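PDB 4V16: Svp1-like protein 2 from Kluyveromyces lactis, which probably binds phosphoinositides such as phosphatidylinositol 3,5-bisphosphate through a beta-propeller and so associates with membranes, with a role in protein transport. Local coordinates for residues 273-278 / 296-301; 30-35 / 57-62; 201-206 / 217-222; 287-292 / 304-309; 182-187 / 225-230. One frame throughout, in Å; residues are numbered along the deposited sequence.

Interaction 1: residues 273-278 / 296-301; sequences FKLKVS and IVWPNR
Val-277 and Leu-275 meet the six-membered part of the Trp-298 indole in different ways. Leu-275 brings CD1 to the ring's edge, close to its plane and 4.0 Å from Trp-298 CH2, while Val-277 CG1 comes in at a slant, 3.4 Å from that same CH2. One face of the indole carries CG2 of Ile-296, set toward the rim; the pyrrole N-H, NE1, is engaged by Asp-305. The second flat group is the guanidinium of Arg-301. Ser-278 lays its CB over one face, and the carbonyl O of Lys-276 lies in plane at the edge, 3.5 Å from Arg-301 NH2. A bend at chi2, -114°, brings CD of Arg-301 3.4 Å from Ser-278 OG, and chi3 turns the guanidinium beyond it. NH1 has a weak hydrogen bond to Ser-281. A leucine in place of Arg-301 would probably leave Ser-281 without this donor and uncover the backbone at Ser-278. The exit of strand 271-274, the last of one propeller blade, thus packs on the end of strand 293-298 of the next. The contact rests on apolar packing around a buried indole, with the partly exposed arginine adding polar proximity and no clear hydrogen bond between the two segments.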
# COMPACT_ATOMS: atom_id res chain seq x y z
N PHE A 273 16.38 10.36 7.07
CA PHE A 273 16.37 11.49 6.16
C PHE A 273 15.17 12.39 6.41
O PHE A 273 14.02 11.98 6.22
CB PHE A 273 16.38 11.02 4.71
CG PHE A 273 16.61 12.13 3.72
CD1 PHE A 273 15.56 12.91 3.26
CD2 PHE A 273 17.89 12.39 3.25
CE1 PHE A 273 15.78 13.93 2.35
CE2 PHE A 273 18.12 13.41 2.34
CZ PHE A 273 17.06 14.18 1.89
N LYS A 274 15.44 13.62 6.85
CA LYS A 274 14.39 14.62 7.02
C LYS A 274 13.83 15.02 5.66
O LYS A 274 14.49 15.73 4.89
CB LYS A 274 14.93 15.85 7.75
CG LYS A 274 15.34 15.57 9.19
CD LYS A 274 16.14 16.72 9.78
CE LYS A 274 16.42 16.50 11.26
NZ LYS A 274 17.17 15.24 11.52
N LEU A 275 12.63 14.54 5.36
CA LEU A 275 12.00 14.81 4.07
C LEU A 275 11.66 16.28 3.91
O LEU A 275 11.44 16.99 4.89
CB LEU A 275 10.74 13.96 3.91
CG LEU A 275 10.95 12.44 3.89
CD1 LEU A 275 9.62 11.71 3.98
CD2 LEU A 275 11.71 12.03 2.63
N LYS A 276 11.63 16.74 2.66
CA LYS A 276 11.27 18.12 2.36
C LYS A 276 9.76 18.24 2.17
O LYS A 276 9.22 17.87 1.13
CB LYS A 276 12.00 18.60 1.10
CG LYS A 276 13.50 18.37 1.14
CD LYS A 276 14.21 19.14 0.04
CE LYS A 276 15.71 18.91 0.08
NZ LYS A 276 16.45 19.84 -0.81
N VAL A 277 9.09 18.77 3.19
CA VAL A 277 7.63 18.90 3.17
C VAL A 277 7.20 20.35 3.35
O VAL A 277 7.85 21.13 4.05
CB VAL A 277 6.98 18.05 4.28
CG1 VAL A 277 7.24 16.58 4.05
CG2 VAL A 277 7.48 18.48 5.66
N SER A 278 6.09 20.71 2.70
CA SER A 278 5.45 22.00 2.91
C SER A 278 4.32 21.83 3.91
O SER A 278 4.15 20.75 4.48
CB SER A 278 4.92 22.56 1.59
OG SER A 278 3.73 21.91 1.19
N ILE A 296 9.25 8.57 -3.26
CA ILE A 296 8.17 9.08 -2.43
C ILE A 296 7.26 9.96 -3.27
O ILE A 296 7.70 10.98 -3.81
CB ILE A 296 8.69 9.91 -1.23
CG1 ILE A 296 9.73 9.12 -0.43
CG2 ILE A 296 7.54 10.34 -0.33
CD1 ILE A 296 9.21 7.83 0.17
N VAL A 297 5.99 9.57 -3.38
CA VAL A 297 5.01 10.34 -4.15
C VAL A 297 4.20 11.25 -3.24
O VAL A 297 3.61 10.79 -2.26
CB VAL A 297 4.07 9.41 -4.93
CG1 VAL A 297 2.92 10.20 -5.55
CG2 VAL A 297 4.84 8.66 -6.01
N TRP A 298 4.16 12.53 -3.57
CA TRP A 298 3.42 13.52 -2.79
C TRP A 298 2.15 13.94 -3.54
O TRP A 298 2.23 14.63 -4.56
CB TRP A 298 4.29 14.75 -2.51
CG TRP A 298 5.56 14.43 -1.78
CD1 TRP A 298 6.80 14.27 -2.32
CD2 TRP A 298 5.71 14.25 -0.37
NE1 TRP A 298 7.71 13.99 -1.34
CE2 TRP A 298 7.08 13.98 -0.13
CE3 TRP A 298 4.83 14.29 0.72
CZ2 TRP A 298 7.58 13.75 1.15
CZ3 TRP A 298 5.34 14.06 1.99
CH2 TRP A 298 6.70 13.79 2.19
N PRO A 299 0.97 13.52 -3.05
CA PRO A 299 -0.27 13.77 -3.79
C PRO A 299 -0.63 15.25 -3.94
O PRO A 299 -0.88 15.70 -5.06
CB PRO A 299 -1.34 13.05 -2.96
CG PRO A 299 -0.76 12.93 -1.60
CD PRO A 299 0.72 12.79 -1.79
N ASN A 300 -0.66 15.99 -2.84
CA ASN A 300 -1.09 17.39 -2.88
C ASN A 300 -0.17 18.27 -3.72
O ASN A 300 -0.63 19.14 -4.45
CB ASN A 300 -1.21 17.95 -1.46
CG ASN A 300 -2.38 17.36 -0.69
OD1 ASN A 300 -3.38 16.93 -1.27
ND2 ASN A 300 -2.26 17.33 0.63
N ARG A 301 1.14 18.05 -3.61
CA ARG A 301 2.11 18.83 -4.36
C ARG A 301 2.32 18.28 -5.77
O ARG A 301 3.00 18.90 -6.58
CB ARG A 301 3.46 18.86 -3.63
CG ARG A 301 3.36 19.32 -2.18
CD ARG A 301 4.08 20.64 -1.96
NE ARG A 301 5.53 20.52 -2.04
CZ ARG A 301 6.28 19.92 -1.11
NH1 ARG A 301 5.72 19.36 -0.05
NH2 ARG A 301 7.60 19.86 -1.26

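Interaction 2: residues 30-35 / 57-62; sequences IVSTPK and GTIRML
Ile-30 and Ile-59 carry the centre of this contact, their side chains crossing at about a right angle with Ile-30 CD1 3.5 Å from Ile-59 CD1. Both have CG1 trans to the backbone N (chi1 -176° and -175°) and an extended second torsion, which sends each delta methyl across the gap between the strands. The other branch of Ile-30, CG2, meets CB of Met-61 at 4.0 Å, while the extended methionine chain carries its thioether away. The CG2 methyl of Ile-59 lies against Ser-32, 3.9 Å from its CB. Ser-32 swings its hydroxyl to the carbonyl of Gly-57, and OG donates a hydrogen bond of 2.9 Å to Gly-57 O, tilted 19° from the carbonyl plane. An alanine at Ile-30 is likely to open a gap beside the delta methyl of Ile-59 and take away the methyl that packs on CB of Met-61. The axes of 30-32 and 59-61 run nearly antiparallel and approach to 6.9 Å, yet the strands belong to successive four-stranded sheets, adjoining blades of the propeller. Ile-39 and Phe-37 of strand 36-41 and Ile-68 and Phe-70 of strand 67-72 extend the apolar layer from the two blades.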
# COMPACT_ATOMS: atom_id res chain seq x y z
N ILE A 30 -0.89 4.83 -10.51
CA ILE A 30 -2.18 5.20 -11.08
C ILE A 30 -2.85 6.22 -10.17
O ILE A 30 -2.89 6.04 -8.95
CB ILE A 30 -3.08 3.97 -11.30
CG1 ILE A 30 -4.38 4.38 -11.99
CG2 ILE A 30 -3.37 3.25 -9.98
CD1 ILE A 30 -5.11 3.22 -12.63
N VAL A 31 -3.37 7.28 -10.77
CA VAL A 31 -4.01 8.36 -10.02
C VAL A 31 -5.34 8.72 -10.65
O VAL A 31 -5.56 8.48 -11.84
CB VAL A 31 -3.12 9.63 -9.97
CG1 VAL A 31 -1.69 9.28 -9.55
CG2 VAL A 31 -3.11 10.36 -11.31
N SER A 32 -6.24 9.28 -9.85
CA SER A 32 -7.53 9.75 -10.35
C SER A 32 -7.72 11.23 -10.02
O SER A 32 -7.39 11.68 -8.92
CB SER A 32 -8.67 8.93 -9.75
OG SER A 32 -8.75 9.10 -8.35
N THR A 33 -8.24 11.97 -10.98
CA THR A 33 -8.59 13.37 -10.80
C THR A 33 -10.09 13.51 -11.00
O THR A 33 -10.76 12.54 -11.36
CB THR A 33 -7.83 14.28 -11.78
OG1 THR A 33 -8.27 14.04 -13.12
CG2 THR A 33 -6.33 14.03 -11.69
N PRO A 34 -10.64 14.70 -10.74
CA PRO A 34 -12.08 14.88 -10.98
C PRO A 34 -12.44 14.76 -12.46
O PRO A 34 -13.59 14.43 -12.78
CB PRO A 34 -12.34 16.30 -10.48
CG PRO A 34 -11.22 16.60 -9.54
CD PRO A 34 -10.04 15.88 -10.09
N LYS A 35 -11.47 14.99 -13.34
CA LYS A 35 -11.72 15.01 -14.77
C LYS A 35 -11.26 13.72 -15.46
O LYS A 35 -11.77 13.37 -16.52
CB LYS A 35 -11.02 16.21 -15.40
N GLY A 57 -13.47 7.56 -8.17
CA GLY A 57 -13.02 7.67 -6.79
C GLY A 57 -11.71 6.94 -6.57
O GLY A 57 -10.71 7.25 -7.23
N THR A 58 -11.71 5.98 -5.65
CA THR A 58 -10.52 5.17 -5.40
C THR A 58 -10.26 4.31 -6.64
O THR A 58 -11.20 3.78 -7.24
CB THR A 58 -10.67 4.26 -4.16
OG1 THR A 58 -11.40 3.08 -4.52
CG2 THR A 58 -11.38 4.98 -3.00
N ILE A 59 -8.99 4.15 -7.00
CA ILE A 59 -8.64 3.46 -8.24
C ILE A 59 -7.42 2.57 -8.03
O ILE A 59 -6.46 2.95 -7.37
CB ILE A 59 -8.36 4.47 -9.38
CG1 ILE A 59 -8.10 3.72 -10.69
CG2 ILE A 59 -7.19 5.38 -9.02
CD1 ILE A 59 -8.19 4.60 -11.90
N ARG A 60 -7.49 1.36 -8.59
CA ARG A 60 -6.43 0.38 -8.46
C ARG A 60 -6.07 -0.19 -9.82
O ARG A 60 -6.80 -0.00 -10.79
CB ARG A 60 -6.84 -0.74 -7.50
CG ARG A 60 -7.03 -0.30 -6.07
CD ARG A 60 -5.72 0.11 -5.43
NE ARG A 60 -5.90 0.52 -4.04
CZ ARG A 60 -6.24 1.74 -3.65
NH1 ARG A 60 -6.44 2.70 -4.54
NH2 ARG A 60 -6.38 2.01 -2.36
N MET A 61 -4.96 -0.91 -9.86
CA MET A 61 -4.39 -1.39 -11.11
C MET A 61 -3.86 -2.81 -10.92
O MET A 61 -3.31 -3.14 -9.87
CB MET A 61 -3.27 -0.46 -11.56
CG MET A 61 -2.61 -0.82 -12.87
SD MET A 61 -1.26 0.32 -13.23
CE MET A 61 -0.77 -0.23 -14.86
N LEU A 62 -4.05 -3.66 -11.93
CA LEU A 62 -3.59 -5.04 -11.87
C LEU A 62 -2.26 -5.22 -12.60
O LEU A 62 -2.23 -5.36 -13.82
CB LEU A 62 -4.63 -5.99 -12.46
CG LEU A 62 -4.26 -7.47 -12.47
CD1 LEU A 62 -3.90 -7.96 -11.06
CD2 LEU A 62 -5.40 -8.31 -13.04

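Interaction 3: residues 201-206 / 217-222; sequences GTLIRV and EFRRGL
Gly-201 offers its carbonyl to the side chain of Arg-220, whose NE donates to Gly-201 O at 3.0 Å; the oxygen lies in the guanidinium plane, while the donor stands above the carbonyl plane. The same arginine reaches Asp-223 through a salt bridge from NH2. Thr-202 O then accepts the backbone N of Arg-220 (3.0 Å), and the CG2 methyl of Thr-202 rests near the carbonyls of Gly-221 and Leu-222. At Leu-203, paired with Arg-219 in a non-hydrogen-bonded position, CD2 comes to the edge of that arginine's guanidinium, 3.3 Å from NH1. Ile-204 and Phe-218 form the hydrogen-bonded pair, with Ile-204 N donating to Phe-218 O and Phe-218 N to Ile-204 O at 2.8 Å, the latter nearly straight (174°). Arg-205 lies alongside Glu-217, pointing the same way: the glutamate, fully extended (chi1 179°, chi2 180°), sets OE1 in the guanidinium plane for a salt bridge whose hydrogen bond, Arg-205 NE to Glu-217 OE1 at 3.4 Å, is long and weak, while NH1 goes to the carbonyl of Ala-177. Val-206 CG2 finally touches Phe-218 CE2 at 3.8 Å. This is the antiparallel hairpin of the third and fourth strands of a beta-propeller blade, here in a WD-repeat PROPPIN.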
# COMPACT_ATOMS: atom_id res chain seq x y z
N GLY A 201 3.31 4.25 17.08
CA GLY A 201 4.27 4.31 16.00
C GLY A 201 5.70 4.21 16.50
O GLY A 201 6.64 4.53 15.78
N THR A 202 5.86 3.77 17.75
CA THR A 202 7.18 3.65 18.36
C THR A 202 7.84 2.32 18.00
O THR A 202 9.06 2.26 17.81
CB THR A 202 7.10 3.77 19.89
OG1 THR A 202 6.09 2.89 20.39
CG2 THR A 202 6.77 5.20 20.29
N LEU A 203 7.03 1.27 17.90
CA LEU A 203 7.53 -0.08 17.62
C LEU A 203 6.98 -0.62 16.31
O LEU A 203 5.78 -0.53 16.04
CB LEU A 203 7.18 -1.02 18.77
CG LEU A 203 7.53 -0.54 20.18
CD1 LEU A 203 6.99 -1.51 21.22
CD2 LEU A 203 9.03 -0.36 20.33
N ILE A 204 7.87 -1.20 15.51
CA ILE A 204 7.49 -1.83 14.25
C ILE A 204 7.88 -3.31 14.29
O ILE A 204 9.06 -3.65 14.24
CB ILE A 204 8.17 -1.15 13.05
CG1 ILE A 204 7.76 0.32 12.97
CG2 ILE A 204 7.82 -1.87 11.75
CD1 ILE A 204 8.69 1.16 12.14
N ARG A 205 6.88 -4.18 14.38
CA ARG A 205 7.11 -5.61 14.54
C ARG A 205 6.96 -6.35 13.21
O ARG A 205 6.18 -5.95 12.35
CB ARG A 205 6.15 -6.20 15.57
CG ARG A 205 6.31 -5.60 16.96
CD ARG A 205 5.86 -6.57 18.04
NE ARG A 205 6.14 -6.08 19.38
CZ ARG A 205 5.25 -5.49 20.19
NH1 ARG A 205 3.99 -5.31 19.80
NH2 ARG A 205 5.63 -5.07 21.39
N VAL A 206 7.72 -7.43 13.06
CA VAL A 206 7.68 -8.26 11.87
C VAL A 206 7.35 -9.71 12.24
O VAL A 206 8.00 -10.29 13.11
CB VAL A 206 9.02 -8.23 11.11
CG1 VAL A 206 8.95 -9.09 9.85
CG2 VAL A 206 9.39 -6.80 10.75
N GLU A 217 11.76 -6.86 15.85
CA GLU A 217 11.10 -5.72 16.48
C GLU A 217 12.00 -4.49 16.38
O GLU A 217 13.06 -4.44 17.00
CB GLU A 217 10.78 -6.03 17.95
CG GLU A 217 10.10 -4.89 18.70
CD GLU A 217 9.79 -5.25 20.14
OE1 GLU A 217 9.34 -6.38 20.40
OE2 GLU A 217 10.00 -4.38 21.02
N PHE A 218 11.56 -3.51 15.60
CA PHE A 218 12.32 -2.29 15.38
C PHE A 218 11.83 -1.16 16.28
O PHE A 218 10.70 -1.19 16.77
CB PHE A 218 12.24 -1.87 13.92
CG PHE A 218 12.77 -2.89 12.96
CD1 PHE A 218 14.13 -3.17 12.91
CD2 PHE A 218 11.92 -3.57 12.10
CE1 PHE A 218 14.62 -4.11 12.03
CE2 PHE A 218 12.41 -4.51 11.22
CZ PHE A 218 13.76 -4.78 11.18
N ARG A 219 12.68 -0.16 16.47
CA ARG A 219 12.34 1.02 17.25
C ARG A 219 12.51 2.27 16.39
O ARG A 219 13.63 2.66 16.08
CB ARG A 219 13.20 1.10 18.51
CG ARG A 219 12.77 2.17 19.50
CD ARG A 219 12.96 1.71 20.93
NE ARG A 219 12.55 2.73 21.89
CZ ARG A 219 11.28 3.04 22.16
NH1 ARG A 219 10.29 2.42 21.54
NH2 ARG A 219 11.01 3.98 23.05
N ARG A 220 11.39 2.88 16.00
CA ARG A 220 11.43 4.05 15.13
C ARG A 220 11.97 5.26 15.87
O ARG A 220 12.77 6.02 15.32
CB ARG A 220 10.03 4.35 14.59
CG ARG A 220 9.99 5.54 13.62
CD ARG A 220 8.70 6.33 13.76
NE ARG A 220 8.49 6.82 15.12
CZ ARG A 220 9.03 7.93 15.62
NH1 ARG A 220 9.84 8.68 14.88
NH2 ARG A 220 8.77 8.28 16.87
N GLY A 221 11.54 5.45 17.11
CA GLY A 221 11.95 6.59 17.90
C GLY A 221 11.36 6.52 19.29
O GLY A 221 10.59 5.61 19.60
N LEU A 222 11.72 7.48 20.14
CA LEU A 222 11.23 7.50 21.51
C LEU A 222 9.84 8.10 21.59
O LEU A 222 8.97 7.59 22.30
CB LEU A 222 12.19 8.28 22.41
CG LEU A 222 13.59 7.69 22.58
CD1 LEU A 222 14.44 8.61 23.44
CD2 LEU A 222 13.53 6.29 23.19

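Interaction 4: residues 287-292 / 304-309; sequences AWISDT and ADTFKL
Thr-292 and Leu-309 share the backbone hydrogen bond that joins the two segments: Leu-309 N donates to Thr-292 O at 2.7 Å and nearly straight, 169°. The turn leading to it is braced from within, since Ser-290 OG accepts the backbone N of Thr-292 at 3.1 Å, an ST turn. Apolar contacts flank the bond. Leu-309 touches the edge of the Trp-288 ring near its plane, CD2 to CH2 at 4.1 Å. The indole points its NE1 elsewhere, to the carbonyl of Arg-231. Farther along, Ile-289 and Thr-306 cross almost perpendicularly, with CD1 4.1 Å from the threonine CG2. That methyl is placed by a first torsion that leaves Thr-306 CG2 trans to its own nitrogen. Mixed contacts involve the aliphatic part of a lysine: Lys-308 runs beside Thr-292, pointing the same way, and its bent chain (chi2 68°) puts CD 3.5 Å from Thr-292 O and CE 3.7 Å from Thr-292 OG1. In the last blade, the turn between strands 285-288 and 293-298 thereby rests on strand 303-312. Chemically, a single, nearly straight main-chain hydrogen bond joins the segments, and the side chains add only methyl, ring-edge and lysine methylene contacts.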
# COMPACT_ATOMS: atom_id res chain seq x y z
N ALA A 287 7.71 3.86 -2.68
CA ALA A 287 7.88 2.84 -3.72
C ALA A 287 9.36 2.56 -3.96
O ALA A 287 10.13 3.47 -4.25
CB ALA A 287 7.21 3.28 -5.00
N TRP A 288 9.74 1.30 -3.83
CA TRP A 288 11.08 0.87 -4.18
C TRP A 288 11.20 0.66 -5.68
O TRP A 288 10.46 -0.13 -6.26
CB TRP A 288 11.44 -0.43 -3.45
CG TRP A 288 11.62 -0.28 -1.97
CD1 TRP A 288 10.64 -0.27 -1.03
CD2 TRP A 288 12.86 -0.13 -1.27
NE1 TRP A 288 11.19 -0.12 0.22
CE2 TRP A 288 12.55 -0.03 0.10
CE3 TRP A 288 14.20 -0.07 -1.67
CZ2 TRP A 288 13.53 0.12 1.08
CZ3 TRP A 288 15.17 0.09 -0.70
CH2 TRP A 288 14.83 0.18 0.66
N ILE A 289 12.13 1.37 -6.31
CA ILE A 289 12.38 1.22 -7.74
C ILE A 289 13.51 0.22 -7.98
O ILE A 289 13.74 -0.21 -9.11
CB ILE A 289 12.72 2.56 -8.40
CG1 ILE A 289 13.94 3.21 -7.72
CG2 ILE A 289 11.52 3.49 -8.34
CD1 ILE A 289 14.44 4.44 -8.42
N SER A 290 14.21 -0.14 -6.91
CA SER A 290 15.24 -1.16 -6.97
C SER A 290 15.55 -1.62 -5.55
O SER A 290 14.82 -1.28 -4.61
CB SER A 290 16.51 -0.63 -7.64
OG SER A 290 17.13 0.36 -6.85
N ASP A 291 16.62 -2.39 -5.39
CA ASP A 291 17.05 -2.82 -4.06
C ASP A 291 17.75 -1.69 -3.32
O ASP A 291 18.05 -1.82 -2.13
CB ASP A 291 17.97 -4.04 -4.16
CG ASP A 291 17.21 -5.33 -4.43
OD1 ASP A 291 16.13 -5.53 -3.83
OD2 ASP A 291 17.70 -6.14 -5.24
N THR A 292 18.02 -0.59 -4.03
CA THR A 292 18.74 0.54 -3.46
C THR A 292 18.14 1.89 -3.87
O THR A 292 18.79 2.93 -3.75
CB THR A 292 20.23 0.51 -3.87
OG1 THR A 292 20.34 0.38 -5.29
CG2 THR A 292 20.96 -0.65 -3.20
N ALA A 304 7.26 13.82 -6.98
CA ALA A 304 7.90 12.53 -6.76
C ALA A 304 9.39 12.69 -6.45
O ALA A 304 10.16 13.16 -7.29
CB ALA A 304 7.71 11.64 -7.97
N ASP A 305 9.78 12.29 -5.24
CA ASP A 305 11.18 12.36 -4.81
C ASP A 305 11.88 11.03 -5.04
O ASP A 305 11.45 10.00 -4.52
CB ASP A 305 11.27 12.74 -3.33
CG ASP A 305 10.82 14.17 -3.06
OD1 ASP A 305 11.05 15.04 -3.93
OD2 ASP A 305 10.26 14.42 -1.98
N THR A 306 12.98 11.05 -5.79
CA THR A 306 13.77 9.85 -6.04
C THR A 306 14.96 9.79 -5.09
O THR A 306 15.76 10.73 -5.02
CB THR A 306 14.29 9.81 -7.49
OG1 THR A 306 13.19 9.94 -8.40
CG2 THR A 306 15.02 8.49 -7.76
N PHE A 307 15.08 8.67 -4.37
CA PHE A 307 16.16 8.49 -3.39
C PHE A 307 17.12 7.38 -3.81
O PHE A 307 16.72 6.41 -4.45
CB PHE A 307 15.58 8.15 -2.02
CG PHE A 307 14.90 9.31 -1.34
CD1 PHE A 307 13.56 9.56 -1.54
CD2 PHE A 307 15.62 10.14 -0.49
CE1 PHE A 307 12.94 10.62 -0.91
CE2 PHE A 307 15.00 11.21 0.14
CZ PHE A 307 13.66 11.45 -0.07
N LYS A 308 18.39 7.54 -3.44
CA LYS A 308 19.38 6.48 -3.58
C LYS A 308 19.84 6.02 -2.20
O LYS A 308 20.17 6.84 -1.34
CB LYS A 308 20.58 6.95 -4.40
CG LYS A 308 21.66 5.88 -4.62
CD LYS A 308 21.16 4.74 -5.51
CE LYS A 308 22.12 3.57 -5.53
NZ LYS A 308 23.45 3.92 -6.12
N LEU A 309 19.84 4.71 -1.99
CA LEU A 309 20.30 4.13 -0.73
C LEU A 309 21.75 3.71 -0.86
O LEU A 309 22.05 2.63 -1.38
CB LEU A 309 19.41 2.95 -0.33
CG LEU A 309 19.73 2.26 1.00
CD1 LEU A 309 19.68 3.24 2.16
CD2 LEU A 309 18.77 1.11 1.23

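Interaction 5: residues 182-187 / 225-230; sequences VKMVRL and TSIIDM
Arg-186 and Asp-229 tie together the first strands of two adjacent propeller blades, 182-187 and 227-232. The salt bridge runs from Arg-186 NH2 to Asp-229 OD1 at 2.6 Å, with guanidinium and carboxylate planes turned 62° against each other. Arg-186 NE adds a weak, bent hydrogen bond to Met-230 O at 3.1 Å (120° at the hydrogen), and NH1 binds its own strand at the carbonyl of Val-185, so each of the three nitrogens has an oxygen. Arg-186 CG rests 3.7 Å from Met-230 CB, and the bend at chi2 beyond it turns the guanidinium toward Asp-229 and the carbonyl of Val-185. The strands run almost parallel, 9° apart, at 7.8 Å between axes, as neighbouring inner strands do around a propeller channel. A classic beta bulge at Ile-228 and Asp-229, both opposite Val-242, interrupts the second of them. The other carboxylate oxygen of Asp-229, OD2, accepts the backbone N of Ile-286 in the next blade. Met-184 packs against the same groups: its CE lies over one face of the Arg-186 guanidinium, toward the rim, and 3.9 Å from Met-230 CB, its SD 4.1 Å from Ile-227 CG2. Lys-183 meets the start of the second segment, CE 4.0 Å from Ser-226 CB.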
# COMPACT_ATOMS: atom_id res chain seq x y z
N VAL A 182 -3.71 -1.86 16.07
CA VAL A 182 -2.87 -1.86 14.88
C VAL A 182 -3.30 -0.75 13.93
O VAL A 182 -4.49 -0.62 13.64
CB VAL A 182 -2.94 -3.21 14.15
CG1 VAL A 182 -2.13 -3.17 12.85
CG2 VAL A 182 -2.44 -4.33 15.05
N LYS A 183 -2.34 0.02 13.44
CA LYS A 183 -2.65 1.13 12.55
C LYS A 183 -2.61 0.70 11.08
O LYS A 183 -3.55 0.97 10.33
CB LYS A 183 -1.69 2.30 12.77
CG LYS A 183 -2.09 3.54 11.99
CD LYS A 183 -1.37 4.79 12.49
CE LYS A 183 -2.00 6.05 11.91
NZ LYS A 183 -3.42 6.22 12.33
N MET A 184 -1.53 0.04 10.68
CA MET A 184 -1.43 -0.48 9.33
C MET A 184 -0.58 -1.74 9.26
O MET A 184 0.02 -2.16 10.25
CB MET A 184 -0.86 0.58 8.38
CG MET A 184 0.54 1.05 8.73
SD MET A 184 1.18 2.17 7.46
CE MET A 184 1.48 1.03 6.12
N VAL A 185 -0.55 -2.32 8.07
CA VAL A 185 0.03 -3.63 7.84
C VAL A 185 0.64 -3.67 6.45
O VAL A 185 0.12 -3.05 5.52
CB VAL A 185 -1.03 -4.74 8.01
CG1 VAL A 185 -0.71 -5.97 7.16
CG2 VAL A 185 -1.18 -5.11 9.48
N ARG A 186 1.75 -4.40 6.30
CA ARG A 186 2.42 -4.52 5.01
C ARG A 186 3.04 -5.90 4.80
O ARG A 186 3.93 -6.31 5.55
CB ARG A 186 3.51 -3.46 4.87
CG ARG A 186 3.01 -2.08 4.48
CD ARG A 186 2.39 -2.07 3.08
NE ARG A 186 2.03 -0.72 2.67
CZ ARG A 186 0.91 -0.09 3.04
NH1 ARG A 186 0.04 -0.69 3.84
NH2 ARG A 186 0.67 1.14 2.61
N LEU A 187 2.56 -6.60 3.78
CA LEU A 187 3.17 -7.86 3.36
C LEU A 187 4.40 -7.58 2.51
O LEU A 187 4.43 -6.61 1.75
CB LEU A 187 2.16 -8.69 2.56
CG LEU A 187 1.11 -9.45 3.36
CD1 LEU A 187 -0.11 -9.73 2.49
CD2 LEU A 187 1.70 -10.75 3.88
N THR A 225 4.42 8.91 17.18
CA THR A 225 4.08 9.51 15.90
C THR A 225 3.10 8.62 15.16
O THR A 225 3.03 7.41 15.41
CB THR A 225 5.32 9.72 15.01
OG1 THR A 225 6.01 8.47 14.86
CG2 THR A 225 6.26 10.75 15.62
N SER A 226 2.33 9.20 14.25
CA SER A 226 1.50 8.42 13.34
C SER A 226 2.31 8.07 12.11
O SER A 226 2.98 8.93 11.52
CB SER A 226 0.23 9.18 12.96
OG SER A 226 0.54 10.40 12.31
N ILE A 227 2.27 6.80 11.72
CA ILE A 227 3.05 6.32 10.58
C ILE A 227 2.26 6.44 9.29
O ILE A 227 1.15 5.93 9.17
CB ILE A 227 3.48 4.86 10.81
CG1 ILE A 227 4.53 4.81 11.93
CG2 ILE A 227 4.05 4.24 9.54
CD1 ILE A 227 4.71 3.45 12.54
N ILE A 228 2.85 7.12 8.31
CA ILE A 228 2.17 7.45 7.06
C ILE A 228 2.20 6.30 6.07
O ILE A 228 1.20 6.02 5.41
CB ILE A 228 2.80 8.69 6.40
CG1 ILE A 228 2.89 9.85 7.39
CG2 ILE A 228 1.99 9.11 5.17
CD1 ILE A 228 1.57 10.25 8.02
N ASP A 229 3.35 5.64 5.95
CA ASP A 229 3.46 4.50 5.04
C ASP A 229 4.66 3.61 5.34
O ASP A 229 5.67 4.05 5.89
CB ASP A 229 3.54 4.99 3.59
CG ASP A 229 3.27 3.88 2.59
OD1 ASP A 229 2.46 2.98 2.90
OD2 ASP A 229 3.86 3.91 1.49
N MET A 230 4.52 2.33 4.98
CA MET A 230 5.61 1.36 5.03
C MET A 230 5.74 0.68 3.68
O MET A 230 4.78 0.63 2.91
CB MET A 230 5.35 0.30 6.10
CG MET A 230 5.39 0.80 7.53
SD MET A 230 4.90 -0.52 8.66
CE MET A 230 5.50 0.15 10.20

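Overall arrangement
Interaction 5 lies nearest the middle of the chain, its centre about 9 Å from the chain's centre, and joins two blades by an ion pair; interaction 2 also spans two blades but is buried and chiefly aliphatic. Interactions 3 and 4 work within single blades: interaction 3, the farthest out and richest in arginines, is a paired hairpin, while interaction 4 has one backbone bond from a turn to a strand. Interaction 1 bridges the sixth and seventh blades near the rim. It shares strand 293-298's blade with interaction 4, and the two touch where Leu-275 packs on Phe-307. Interactions 3 and 5 meet likewise, Ile-204 against Met-230, while interactions 2 and 3 stand on opposite sides of the chain's centre.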